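PDB 3ISA: putative enoyl-CoA hydratase/isomerase, which probably acts on acyl-CoA thioesters as a hydratase or isomerase of the crotonase family, its exact substrate and reaction being unassigned. Local coordinates for residues 61-66 with 101-106; 122-127 with 176-181; 138-143 with 231-236; 144-149 with 218-223. All coordinates share one frame; numbering follows the deposited sequence.

Contact 1 (61-66 with 101-106); sequences RNFSAG and TLALAH
His106 and Phe63 meet the opposite segment through contrasting first torsions: CG of His106 stands between its backbone N and carbonyl carbon (chi1 66°), which swings the imidazole over the backbone of Asn62, while CG of Phe63 is trans to its own N (chi1 179°) and carries the phenyl ring along strand 101-105. The contact belongs to the mostly parallel sheet of the crotonase fold, where residues 61-66 form the loop after strand 53-58; in relatives the loop with this FSAG-like sequence leads to one N-H of the oxyanion hole. The imidazole rests with one face over Asn62, and its CE1 lies 3.2 Å from Asn62 O; its NE2 is hydrogen-bonded to Gly60 O. The Phe63 ring reaches CD1 to 3.4 Å from Leu104 O and CE1 to 4.3 Å from Ala103 CB; the side chain also packs on Leu116 of helix 112-119. Phe63 CB and Ala105 CB touch at 4.0 Å. Backbone pairing is slight, a weak bond of 3.3 Å from Phe63 N to His106 O, and Asn109 bonds to both of these atoms through its side-chain amide. Beyond the contact, Ser64 closes an ST turn: its OG accepts from Gly66 N at 2.9 Å.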
loop_
_atom_site.group_PDB
_atom_site.type_symbol
_atom_site.label_atom_id
_atom_site.label_comp_id
_atom_site.label_asym_id
_atom_site.label_seq_id
_atom_site.Cartn_x
_atom_site.Cartn_y
_atom_site.Cartn_z
ATOM N N ARG D 61 43.192 -6.826 -0.502
ATOM C CA ARG D 61 42.959 -6.997 -1.944
ATOM C C ARG D 61 41.524 -6.722 -2.415
ATOM O O ARG D 61 41.270 -6.589 -3.623
ATOM C CB ARG D 61 43.368 -8.419 -2.361
ATOM C CG ARG D 61 44.863 -8.722 -2.232
ATOM C CD ARG D 61 45.168 -10.215 -2.416
ATOM N NE ARG D 61 45.690 -10.848 -1.202
ATOM C CZ ARG D 61 45.026 -11.721 -0.447
ATOM N NH1 ARG D 61 43.789 -12.088 -0.765
ATOM N NH2 ARG D 61 45.603 -12.235 0.634
ATOM N N ASN D 62 40.574 -6.671 -1.482
ATOM C CA ASN D 62 39.168 -6.449 -1.872
ATOM C C ASN D 62 38.350 -5.626 -0.873
ATOM O O ASN D 62 38.871 -5.195 0.169
ATOM C CB ASN D 62 38.454 -7.785 -2.193
ATOM C CG ASN D 62 37.995 -8.542 -0.942
ATOM O OD1 ASN D 62 38.481 -8.305 0.165
ATOM N ND2 ASN D 62 37.046 -9.470 -1.125
ATOM N N PHE D 63 37.076 -5.429 -1.208
ATOM C CA PHE D 63 36.089 -4.798 -0.320
ATOM C C PHE D 63 35.543 -5.854 0.668
ATOM O O PHE D 63 35.769 -5.739 1.878
ATOM C CB PHE D 63 34.985 -4.132 -1.172
ATOM C CG PHE D 63 33.887 -3.475 -0.374
ATOM C CD1 PHE D 63 34.044 -2.184 0.123
ATOM C CD2 PHE D 63 32.682 -4.149 -0.133
ATOM C CE1 PHE D 63 33.017 -1.572 0.863
ATOM C CE2 PHE D 63 31.666 -3.558 0.602
ATOM C CZ PHE D 63 31.829 -2.277 1.106
ATOM N N SER D 64 34.850 -6.872 0.149
ATOM C CA SER D 64 34.393 -8.030 0.943
ATOM C C SER D 64 33.929 -9.216 0.088
ATOM O O SER D 64 33.190 -9.050 -0.899
ATOM C CB SER D 64 33.244 -7.634 1.899
ATOM O OG SER D 64 32.735 -8.771 2.578
ATOM N N ALA D 65 34.313 -10.411 0.529
ATOM C CA ALA D 65 33.822 -11.667 -0.039
ATOM C C ALA D 65 32.501 -12.141 0.573
ATOM O O ALA D 65 32.053 -13.249 0.280
ATOM C CB ALA D 65 34.889 -12.751 0.078
ATOM N N GLY D 66 31.863 -11.303 1.401
ATOM C CA GLY D 66 30.549 -11.641 1.948
ATOM C C GLY D 66 30.629 -12.631 3.092
ATOM O O GLY D 66 31.625 -12.675 3.778
ATOM N N THR D 101 26.116 7.906 2.608
ATOM C CA THR D 101 26.994 6.728 2.667
ATOM C C THR D 101 27.764 6.585 1.363
ATOM O O THR D 101 27.208 6.809 0.276
ATOM C CB THR D 101 26.187 5.457 2.953
ATOM O OG1 THR D 101 25.158 5.322 1.955
ATOM C CG2 THR D 101 25.534 5.561 4.368
ATOM N N LEU D 102 29.041 6.221 1.488
ATOM C CA LEU D 102 29.952 6.080 0.366
ATOM C C LEU D 102 30.697 4.752 0.478
ATOM O O LEU D 102 31.294 4.440 1.515
ATOM C CB LEU D 102 30.948 7.261 0.330
ATOM C CG LEU D 102 32.204 7.184 -0.571
ATOM C CD1 LEU D 102 31.810 7.135 -2.022
ATOM C CD2 LEU D 102 33.124 8.375 -0.349
ATOM N N ALA D 103 30.697 3.980 -0.597
ATOM C CA ALA D 103 31.438 2.731 -0.602
ATOM C C ALA D 103 32.485 2.767 -1.710
ATOM O O ALA D 103 32.241 3.316 -2.780
ATOM C CB ALA D 103 30.516 1.559 -0.776
ATOM N N LEU D 104 33.634 2.167 -1.435
ATOM C CA LEU D 104 34.762 2.181 -2.346
ATOM C C LEU D 104 35.274 0.756 -2.472
ATOM O O LEU D 104 35.853 0.211 -1.523
ATOM C CB LEU D 104 35.860 3.105 -1.805
ATOM C CG LEU D 104 35.519 4.588 -1.622
ATOM C CD1 LEU D 104 36.538 5.250 -0.686
ATOM C CD2 LEU D 104 35.421 5.325 -2.948
ATOM N N ALA D 105 34.999 0.135 -3.621
ATOM C CA ALA D 105 35.289 -1.287 -3.820
ATOM C C ALA D 105 36.482 -1.484 -4.735
ATOM O O ALA D 105 36.722 -0.680 -5.637
ATOM C CB ALA D 105 34.102 -2.008 -4.412
ATOM N N HIS D 106 37.209 -2.567 -4.488
ATOM C CA HIS D 106 38.296 -2.993 -5.342
ATOM C C HIS D 106 38.345 -4.504 -5.269
ATOM O O HIS D 106 37.676 -5.094 -4.418
ATOM C CB HIS D 106 39.631 -2.315 -4.955
ATOM C CG HIS D 106 40.164 -2.696 -3.603
ATOM N ND1 HIS D 106 39.538 -2.351 -2.426
ATOM C CD2 HIS D 106 41.293 -3.354 -3.248
ATOM C CE1 HIS D 106 40.242 -2.808 -1.405
ATOM N NE2 HIS D 106 41.310 -3.423 -1.876
#

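Contact 2 (122-127 with 176-181); sequences WRYCTP and FVRDCA
Trp122 and Arg178 form the dense end of this contact, although Arg178 is itself partly exposed. The guanidinium lies flat on the indole, planes 8° apart, with Arg178 CZ 3.8 Å from the centroid of the five-membered ring, a stacked cation-pi pair. A bend at chi3 (93°) turns the guanidinium so that its edge faces the neighbouring tyrosine while its face meets the indole: Arg178 NE donates to Tyr124 OH at 2.8 Å, in the guanidinium plane. Nearer the backbone, Arg178 CB sits over one face of the same phenol ring, 4.0 Å from its centroid, so one arginine grips both aromatic residues. Arg178 N also donates to Arg123 O at 2.7 Å, coming in almost end-on to the carbonyl.

Strand 179-180 runs parallel to 122-125 as the last strand of the six-stranded sheet in the crotonase core, and it is bonded unevenly. Ala181 N donates to Cys125 O at 2.8 Å, but the bond from Cys125 N to Asp179 O is weak at 3.5 Å. Looser still is the margin at Pro127, which is exposed and whose CG only brushes Cys180 CB at 4.4 Å. Cys125 and Cys180 point to the same face of the sheet, their SG atoms in van der Waals contact with no disulfide between them. On the buried flank, in the conformer considered here of two modelled, Arg123 NE donates to Phe176 O at 2.7 Å, and its NH1 meets Asp154 of a second subunit in a salt bridge.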
loop_
_atom_site.group_PDB
_atom_site.type_symbol
_atom_site.label_atom_id
_atom_site.label_comp_id
_atom_site.label_asym_id
_atom_site.label_seq_id
_atom_site.Cartn_x
_atom_site.Cartn_y
_atom_site.Cartn_z
ATOM N N TRP D 122 26.546 6.536 -2.566
ATOM C CA TRP D 122 27.615 6.854 -3.535
ATOM C C TRP D 122 28.506 5.621 -3.656
ATOM O O TRP D 122 29.053 5.134 -2.660
ATOM C CB TRP D 122 28.420 8.084 -3.085
ATOM C CG TRP D 122 27.732 9.432 -3.207
ATOM C CD1 TRP D 122 26.384 9.688 -3.175
ATOM C CD2 TRP D 122 28.372 10.703 -3.367
ATOM N NE1 TRP D 122 26.153 11.042 -3.308
ATOM C CE2 TRP D 122 27.357 11.685 -3.422
ATOM C CE3 TRP D 122 29.711 11.110 -3.468
ATOM C CZ2 TRP D 122 27.640 13.046 -3.581
ATOM C CZ3 TRP D 122 29.989 12.467 -3.632
ATOM C CH2 TRP D 122 28.959 13.412 -3.671
ATOM N N ARG D 123 28.627 5.079 -4.865
ATOM C CA ARG D 123 29.348 3.829 -5.050
ATOM C C ARG D 123 30.385 3.973 -6.155
ATOM O O ARG D 123 30.048 4.338 -7.281
ATOM C CB ARG D 123 28.376 2.688 -5.381
ATOM C CG ARG D 123 27.251 2.503 -4.375
ATOM C CD ARG D 123 26.242 1.450 -4.834
ATOM N NE ARG D 123 25.498 1.851 -6.028
ATOM C CZ ARG D 123 24.453 2.683 -6.036
ATOM N NH1 ARG D 123 23.850 2.988 -7.187
ATOM N NH2 ARG D 123 24.003 3.216 -4.902
ATOM N N TYR D 124 31.641 3.690 -5.811
ATOM C CA TYR D 124 32.751 3.772 -6.763
ATOM C C TYR D 124 33.553 2.487 -6.692
ATOM O O TYR D 124 33.613 1.839 -5.642
ATOM C CB TYR D 124 33.671 4.959 -6.434
ATOM C CG TYR D 124 33.059 6.323 -6.658
ATOM C CD1 TYR D 124 33.181 6.971 -7.893
ATOM C CD2 TYR D 124 32.384 6.983 -5.633
ATOM C CE1 TYR D 124 32.630 8.231 -8.100
ATOM C CE2 TYR D 124 31.825 8.237 -5.829
ATOM C CZ TYR D 124 31.956 8.857 -7.064
ATOM O OH TYR D 124 31.404 10.097 -7.263
ATOM N N CYS D 125 34.183 2.109 -7.802
ATOM C CA CYS D 125 35.104 0.983 -7.757
ATOM C C CYS D 125 36.320 1.213 -8.656
ATOM O O CYS D 125 36.302 2.103 -9.499
ATOM C CB CYS D 125 34.398 -0.329 -8.109
ATOM S SG CYS D 125 33.887 -0.492 -9.834
ATOM N N THR D 126 37.367 0.423 -8.449
ATOM C CA THR D 126 38.534 0.424 -9.332
ATOM C C THR D 126 38.143 -0.197 -10.686
ATOM O O THR D 126 37.241 -1.035 -10.732
ATOM C CB THR D 126 39.728 -0.352 -8.715
ATOM O OG1 THR D 126 39.314 -1.672 -8.328
ATOM C CG2 THR D 126 40.324 0.401 -7.524
ATOM N N PRO D 127 38.807 0.211 -11.797
ATOM C CA PRO D 127 38.482 -0.374 -13.115
ATOM C C PRO D 127 38.630 -1.894 -13.190
ATOM O O PRO D 127 38.006 -2.524 -14.041
ATOM C CB PRO D 127 39.501 0.282 -14.056
ATOM C CG PRO D 127 39.897 1.528 -13.389
ATOM C CD PRO D 127 39.852 1.246 -11.911
ATOM N N PHE D 176 25.188 0.651 -11.338
ATOM C CA PHE D 176 25.581 0.078 -10.052
ATOM C C PHE D 176 26.724 0.880 -9.402
ATOM O O PHE D 176 26.822 0.943 -8.179
ATOM C CB PHE D 176 25.914 -1.420 -10.182
ATOM C CG PHE D 176 26.050 -2.132 -8.851
ATOM C CD1 PHE D 176 24.988 -2.163 -7.946
ATOM C CD2 PHE D 176 27.232 -2.766 -8.507
ATOM C CE1 PHE D 176 25.119 -2.812 -6.708
ATOM C CE2 PHE D 176 27.378 -3.413 -7.270
ATOM C CZ PHE D 176 26.318 -3.435 -6.369
ATOM N N VAL D 177 27.594 1.481 -10.217
ATOM C CA VAL D 177 28.607 2.416 -9.693
ATOM C C VAL D 177 28.448 3.785 -10.354
ATOM O O VAL D 177 27.995 3.874 -11.504
ATOM C CB VAL D 177 30.082 1.884 -9.800
ATOM C CG1 VAL D 177 30.270 0.615 -8.964
ATOM C CG2 VAL D 177 30.499 1.630 -11.238
ATOM N N ARG D 178 28.775 4.843 -9.610
ATOM C CA ARG D 178 28.761 6.216 -10.128
ATOM C C ARG D 178 29.805 6.344 -11.212
ATOM O O ARG D 178 29.558 6.917 -12.274
ATOM C CB ARG D 178 29.113 7.213 -9.028
ATOM C CG ARG D 178 27.938 7.784 -8.317
ATOM C CD ARG D 178 28.362 8.460 -7.020
ATOM N NE ARG D 178 28.626 9.894 -7.172
ATOM C CZ ARG D 178 27.701 10.849 -7.063
ATOM N NH1 ARG D 178 28.041 12.126 -7.207
ATOM N NH2 ARG D 178 26.436 10.530 -6.814
ATOM N N ASP D 179 30.976 5.793 -10.920
ATOM C CA ASP D 179 32.102 5.836 -11.820
ATOM C C ASP D 179 33.156 4.874 -11.334
ATOM O O ASP D 179 33.091 4.358 -10.208
ATOM C CB ASP D 179 32.690 7.252 -11.903
ATOM C CG ASP D 179 33.124 7.613 -13.316
ATOM O OD1 ASP D 179 33.915 6.850 -13.924
ATOM O OD2 ASP D 179 32.656 8.656 -13.821
ATOM N N CYS D 180 34.122 4.627 -12.210
ATOM C CA CYS D 180 35.314 3.906 -11.856
ATOM C C CYS D 180 36.367 4.911 -11.434
ATOM O O CYS D 180 36.431 6.016 -11.974
ATOM C CB CYS D 180 35.780 3.058 -13.031
ATOM S SG CYS D 180 34.569 1.782 -13.401
ATOM N N ALA D 181 37.168 4.539 -10.441
ATOM C CA ALA D 181 38.179 5.436 -9.903
ATOM C C ALA D 181 39.279 4.631 -9.246
ATOM O O ALA D 181 39.014 3.753 -8.416
ATOM C CB ALA D 181 37.565 6.412 -8.903
#

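Contact 3 (138-143 with 231-236); sequences FGLVLG and PGFKAR
Arg236 reaches across to Phe138 and runs its side chain past the carbonyl oxygen of that residue. Its CB starts against the phenylalanine, 3.8 Å from Phe138 CB. CG keeps further off, 4.1 Å from Phe138 O, and CD closes to 3.4 Å from that oxygen. A bend at chi3 (-61°) then folds the chain back, and NE donates to Phe138 O at 3.1 Å. The oxygen lies in the guanidinium plane, yet the N-H comes from above the carbonyl plane, 47° out of it, and not along a lone pair. At the tip the two amino groups part company. NH1 turns to the chain's own helix start and donates to Pro231 O at 3.0 Å; NH2 donates to a water that also bonds to Phe138 O, and to Gln230 O as well. One face of the guanidinium lies against Phe233 CA.

Gly232 occupies the N-cap position of helix 233-241, the last helix of the C-terminal helical part of this crotonase fold, and the contact joins that start to the loop leading into helix 144-151. Beside this polar group the aromatic residues meet: Phe233 CE1 approaches the edge of the Phe138 ring, 4.0 Å from CD1, and its CZ touches Leu140 CD1 at 4.4 Å. Phe233 also packs on Leu80 of helix 77-95, and the Phe138 ring meets that of Tyr240. A glycerol, probably from the crystallisation liquor, lies about 6 Å from the Phe138 side chain.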
loop_
_atom_site.group_PDB
_atom_site.type_symbol
_atom_site.label_atom_id
_atom_site.label_comp_id
_atom_site.label_asym_id
_atom_site.label_seq_id
_atom_site.Cartn_x
_atom_site.Cartn_y
_atom_site.Cartn_z
ATOM N N PHE D 138 22.229 -21.372 -3.759
ATOM C CA PHE D 138 21.887 -22.194 -2.605
ATOM C C PHE D 138 20.611 -21.712 -1.927
ATOM O O PHE D 138 20.382 -21.985 -0.749
ATOM C CB PHE D 138 23.060 -22.389 -1.616
ATOM C CG PHE D 138 23.683 -21.108 -1.097
ATOM C CD1 PHE D 138 23.235 -20.521 0.095
ATOM C CD2 PHE D 138 24.771 -20.529 -1.757
ATOM C CE1 PHE D 138 23.837 -19.359 0.588
ATOM C CE2 PHE D 138 25.375 -19.370 -1.268
ATOM C CZ PHE D 138 24.902 -18.781 -0.099
ATOM N N GLY D 139 19.796 -20.983 -2.696
ATOM C CA GLY D 139 18.441 -20.624 -2.283
ATOM C C GLY D 139 18.348 -19.349 -1.455
ATOM O O GLY D 139 17.262 -18.978 -1.027
ATOM N N LEU D 140 19.480 -18.678 -1.231
ATOM C CA LEU D 140 19.512 -17.451 -0.421
ATOM C C LEU D 140 18.903 -16.235 -1.141
ATOM O O LEU D 140 19.284 -15.929 -2.272
ATOM C CB LEU D 140 20.949 -17.127 -0.003
ATOM C CG LEU D 140 21.073 -15.948 0.967
ATOM C CD1 LEU D 140 20.562 -16.343 2.350
ATOM C CD2 LEU D 140 22.510 -15.453 1.014
ATOM N N VAL D 141 17.969 -15.542 -0.482
ATOM C CA VAL D 141 17.363 -14.351 -1.070
ATOM C C VAL D 141 17.791 -13.126 -0.262
ATOM O O VAL D 141 17.119 -12.744 0.710
ATOM C CB VAL D 141 15.808 -14.470 -1.185
ATOM C CG1 VAL D 141 15.204 -13.207 -1.839
ATOM C CG2 VAL D 141 15.389 -15.738 -1.970
ATOM N N LEU D 142 18.919 -12.530 -0.661
ATOM C CA LEU D 142 19.558 -11.446 0.106
ATOM C C LEU D 142 19.891 -10.260 -0.800
ATOM O O LEU D 142 20.608 -10.416 -1.804
ATOM C CB LEU D 142 20.855 -11.953 0.773
ATOM C CG LEU D 142 21.686 -10.912 1.539
ATOM C CD1 LEU D 142 20.912 -10.474 2.782
ATOM C CD2 LEU D 142 23.078 -11.456 1.908
ATOM N N GLY D 143 19.390 -9.079 -0.436
ATOM C CA GLY D 143 19.700 -7.840 -1.174
ATOM C C GLY D 143 18.973 -7.706 -2.499
ATOM O O GLY D 143 19.220 -6.761 -3.267
ATOM N N PRO D 231 14.388 -25.947 5.565
ATOM C CA PRO D 231 15.195 -27.131 5.900
ATOM C C PRO D 231 16.193 -27.498 4.793
ATOM O O PRO D 231 15.874 -27.372 3.613
ATOM C CB PRO D 231 14.135 -28.219 6.073
ATOM C CG PRO D 231 12.989 -27.458 6.701
ATOM C CD PRO D 231 12.958 -26.181 5.869
ATOM N N GLY D 232 17.397 -27.894 5.195
ATOM C CA GLY D 232 18.446 -28.280 4.247
ATOM C C GLY D 232 19.348 -27.149 3.771
ATOM O O GLY D 232 20.079 -27.326 2.794
ATOM N N PHE D 233 19.310 -26.009 4.470
ATOM C CA PHE D 233 20.134 -24.806 4.166
ATOM C C PHE D 233 21.615 -25.137 4.066
ATOM O O PHE D 233 22.278 -24.820 3.065
ATOM C CB PHE D 233 19.881 -23.705 5.233
ATOM C CG PHE D 233 20.592 -22.377 4.975
ATOM C CD1 PHE D 233 20.572 -21.773 3.722
ATOM C CD2 PHE D 233 21.233 -21.712 6.020
ATOM C CE1 PHE D 233 21.212 -20.523 3.496
ATOM C CE2 PHE D 233 21.877 -20.472 5.812
ATOM C CZ PHE D 233 21.863 -19.882 4.547
ATOM N N LYS D 234 22.105 -25.810 5.098
ATOM C CA LYS D 234 23.497 -26.214 5.210
ATOM C C LYS D 234 23.939 -27.126 4.066
ATOM O O LYS D 234 25.041 -26.950 3.514
ATOM C CB LYS D 234 23.704 -26.914 6.544
ATOM C CG LYS D 234 24.923 -26.474 7.276
ATOM C CD LYS D 234 24.943 -27.049 8.665
ATOM C CE LYS D 234 26.341 -27.488 8.998
ATOM N NZ LYS D 234 26.455 -27.930 10.408
ATOM N N ALA D 235 23.077 -28.082 3.714
ATOM C CA ALA D 235 23.335 -28.987 2.591
ATOM C C ALA D 235 23.386 -28.242 1.256
ATOM O O ALA D 235 24.232 -28.554 0.409
ATOM C CB ALA D 235 22.301 -30.122 2.547
ATOM N N ARG D 236 22.512 -27.239 1.085
ATOM C CA ARG D 236 22.495 -26.401 -0.124
ATOM C C ARG D 236 23.805 -25.617 -0.253
ATOM O O ARG D 236 24.387 -25.507 -1.354
ATOM C CB ARG D 236 21.300 -25.423 -0.113
ATOM C CG ARG D 236 19.923 -26.074 -0.321
ATOM C CD ARG D 236 18.818 -25.033 -0.550
ATOM N NE ARG D 236 18.611 -24.093 0.570
ATOM C CZ ARG D 236 17.815 -24.314 1.625
ATOM N NH1 ARG D 236 17.162 -25.465 1.759
ATOM N NH2 ARG D 236 17.684 -23.385 2.572
HETATM O O HOH W 1 18.870 -20.906 1.325
#

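Contact 4 (144-149 with 218-223)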
loop_
_atom_site.group_PDB
_atom_site.type_symbol
_atom_site.label_atom_id
_atom_site.label_comp_id
_atom_site.label_asym_id
_atom_site.label_seq_id
_atom_site.Cartn_x
_atom_site.Cartn_y
_atom_site.Cartn_z
ATOM N N THR D 144 18.052 -8.632 -2.760
ATOM C CA THR D 144 17.467 -8.798 -4.091
ATOM C C THR D 144 16.719 -7.555 -4.581
ATOM O O THR D 144 17.008 -7.032 -5.669
ATOM C CB THR D 144 16.570 -10.082 -4.147
ATOM O OG1 THR D 144 17.301 -11.218 -3.636
ATOM C CG2 THR D 144 16.100 -10.334 -5.587
ATOM N N ARG D 145 15.775 -7.066 -3.776
ATOM C CA ARG D 145 14.975 -5.905 -4.160
ATOM C C ARG D 145 15.787 -4.622 -4.202
ATOM O O ARG D 145 15.542 -3.771 -5.065
ATOM C CB ARG D 145 13.802 -5.716 -3.201
ATOM C CG ARG D 145 12.736 -6.806 -3.325
ATOM C CD ARG D 145 11.463 -6.342 -2.644
ATOM N NE ARG D 145 10.436 -7.389 -2.614
ATOM C CZ ARG D 145 10.366 -8.362 -1.714
ATOM N NH1 ARG D 145 11.295 -8.468 -0.746
ATOM N NH2 ARG D 145 9.370 -9.243 -1.798
ATOM N N ARG D 146 16.745 -4.481 -3.279
ATOM C CA ARG D 146 17.646 -3.312 -3.303
ATOM C C ARG D 146 18.485 -3.289 -4.560
ATOM O O ARG D 146 18.669 -2.219 -5.172
ATOM C CB ARG D 146 18.527 -3.218 -2.049
ATOM C CG ARG D 146 17.754 -2.700 -0.800
ATOM C CD ARG D 146 18.680 -2.460 0.442
ATOM N NE ARG D 146 19.445 -3.668 0.756
ATOM C CZ ARG D 146 19.033 -4.662 1.546
ATOM N NH1 ARG D 146 17.871 -4.603 2.195
ATOM N NH2 ARG D 146 19.816 -5.714 1.715
ATOM N N PHE D 147 18.979 -4.451 -4.971
ATOM C CA PHE D 147 19.734 -4.501 -6.217
ATOM C C PHE D 147 18.831 -4.167 -7.414
ATOM O O PHE D 147 19.217 -3.375 -8.277
ATOM C CB PHE D 147 20.450 -5.835 -6.371
ATOM C CG PHE D 147 21.348 -5.910 -7.581
ATOM C CD1 PHE D 147 22.500 -5.131 -7.661
ATOM C CD2 PHE D 147 21.041 -6.782 -8.631
ATOM C CE1 PHE D 147 23.332 -5.209 -8.786
ATOM C CE2 PHE D 147 21.860 -6.879 -9.741
ATOM C CZ PHE D 147 23.003 -6.092 -9.824
ATOM N N ARG D 148 17.607 -4.700 -7.406
ATOM C CA ARG D 148 16.584 -4.363 -8.395
ATOM C C ARG D 148 16.314 -2.848 -8.509
ATOM O O ARG D 148 16.287 -2.305 -9.614
ATOM C CB ARG D 148 15.285 -5.112 -8.086
ATOM C CG ARG D 148 14.128 -4.764 -9.029
ATOM C CD ARG D 148 12.825 -5.048 -8.331
ATOM N NE ARG D 148 12.595 -4.142 -7.208
ATOM C CZ ARG D 148 11.616 -4.306 -6.323
ATOM N NH1 ARG D 148 10.783 -5.343 -6.435
ATOM N NH2 ARG D 148 11.461 -3.435 -5.332
ATOM N N ASP D 149 16.162 -2.183 -7.364
ATOM C CA ASP D 149 15.871 -0.748 -7.285
ATOM C C ASP D 149 16.952 0.107 -7.938
ATOM O O ASP D 149 16.652 1.169 -8.483
ATOM C CB ASP D 149 15.672 -0.322 -5.833
ATOM C CG ASP D 149 14.347 -0.805 -5.252
ATOM O OD1 ASP D 149 13.510 -1.382 -5.977
ATOM O OD2 ASP D 149 14.120 -0.580 -4.058
ATOM N N ASP D 218 10.587 -4.652 5.473
ATOM C CA ASP D 218 9.895 -5.828 6.005
ATOM C C ASP D 218 9.803 -6.950 4.985
ATOM O O ASP D 218 10.111 -8.093 5.304
ATOM C CB ASP D 218 8.515 -5.456 6.530
ATOM C CG ASP D 218 8.573 -4.756 7.878
ATOM O OD1 ASP D 218 9.681 -4.551 8.406
ATOM O OD2 ASP D 218 7.502 -4.408 8.410
ATOM N N ALA D 219 9.437 -6.611 3.754
ATOM C CA ALA D 219 9.444 -7.584 2.664
ATOM C C ALA D 219 10.824 -8.210 2.469
ATOM O O ALA D 219 10.924 -9.427 2.296
ATOM C CB ALA D 219 8.938 -6.944 1.366
ATOM N N ASP D 220 11.873 -7.376 2.486
ATOM C CA ASP D 220 13.256 -7.856 2.363
ATOM C C ASP D 220 13.706 -8.814 3.486
ATOM O O ASP D 220 14.287 -9.876 3.221
ATOM C CB ASP D 220 14.201 -6.666 2.263
ATOM C CG ASP D 220 14.069 -5.957 0.933
ATOM O OD1 ASP D 220 13.378 -6.503 0.041
ATOM O OD2 ASP D 220 14.641 -4.865 0.781
ATOM N N LEU D 221 13.426 -8.439 4.728
ATOM C CA LEU D 221 13.781 -9.284 5.853
ATOM C C LEU D 221 12.967 -10.589 5.855
ATOM O O LEU D 221 13.533 -11.660 6.110
ATOM C CB LEU D 221 13.679 -8.533 7.192
ATOM C CG LEU D 221 14.220 -9.364 8.369
ATOM C CD1 LEU D 221 15.688 -9.808 8.191
ATOM C CD2 LEU D 221 14.065 -8.618 9.674
ATOM N N ALA D 222 11.659 -10.506 5.554
ATOM C CA ALA D 222 10.837 -11.718 5.445
ATOM C C ALA D 222 11.381 -12.688 4.390
ATOM O O ALA D 222 11.558 -13.873 4.685
ATOM C CB ALA D 222 9.379 -11.381 5.153
ATOM N N ALA D 223 11.690 -12.164 3.203
ATOM C CA ALA D 223 12.229 -12.972 2.095
ATOM C C ALA D 223 13.559 -13.632 2.480
ATOM O O ALA D 223 13.764 -14.829 2.205
ATOM C CB ALA D 223 12.386 -12.133 0.824
HETATM O O HOH W 2 15.006 -8.645 -1.433
HETATM O O HOH W 3 8.909 -11.091 0.377
HETATM O O HOH W 4 16.771 -5.992 -0.697
HETATM O O HOH W 5 15.566 -2.786 2.176
#
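The guanidinium of Arg145 has Ala219 CB over one face, 3.5 Å above the plane, and Asp220 OD1 at its edge. NH1 donates to that oxygen at 3.0 Å, using the anti lone pair, with the two flat groups nearly coplanar (22° apart). Arg146 meets the same carboxylate differently: its guanidinium stands almost perpendicular (84°), and Asp220 OD2 lies 3.5 Å from NH1 well out of the plane, a contact of charges alone. One water lies over the centre of a face of the Arg146 guanidinium, and another at its edge links NH1 to OD2.

These residues join helices 144-151 and 217-229 of the crotonase fold; the axes of segments 144-149 and 218-223 come within 10.3 Å, their N-to-C directions 133° apart. Water fills in where side chains do not meet: one accepts from Arg145 N at 2.9 Å and donates to Asp220 OD1, and another links Arg145 NH2 to Ala219 O. An extended chain lets Arg145 span the gap, while Arg146 is bent at chi3 and its NH1 also pairs with Glu88 of helix 77-95.

Asp220 OD2 bonds to His216 too. A buried carboxylate with two arginines, a histidine and bridging waters around it is probably stabilised as the anion, and the helices are joined here by charge and water more than by apolar packing.

How the contacts relate
Contacts 1 and 2 sit side by side in one sheet, centres 11 Å apart: strand 100-105 pairs with 122-125, with Ala103 N 2.9 Å from Trp122 O. Contact 2 reaches contact 4 through the rings of Phe176 and Phe147, which meet edge-to-face with CD1 of the former 3.6 Å from CE1 of the latter. Contact 4 in turn adjoins contact 3 where Val141 CB lies 4.0 Å from Ala223 O, and both touch the third subunit. Contacts 2 and 3 lie on opposite sides of the chain's centre, their centres 29 Å apart. By analogy with relatives, contact 1 is probably the one nearest the oxyanion hole.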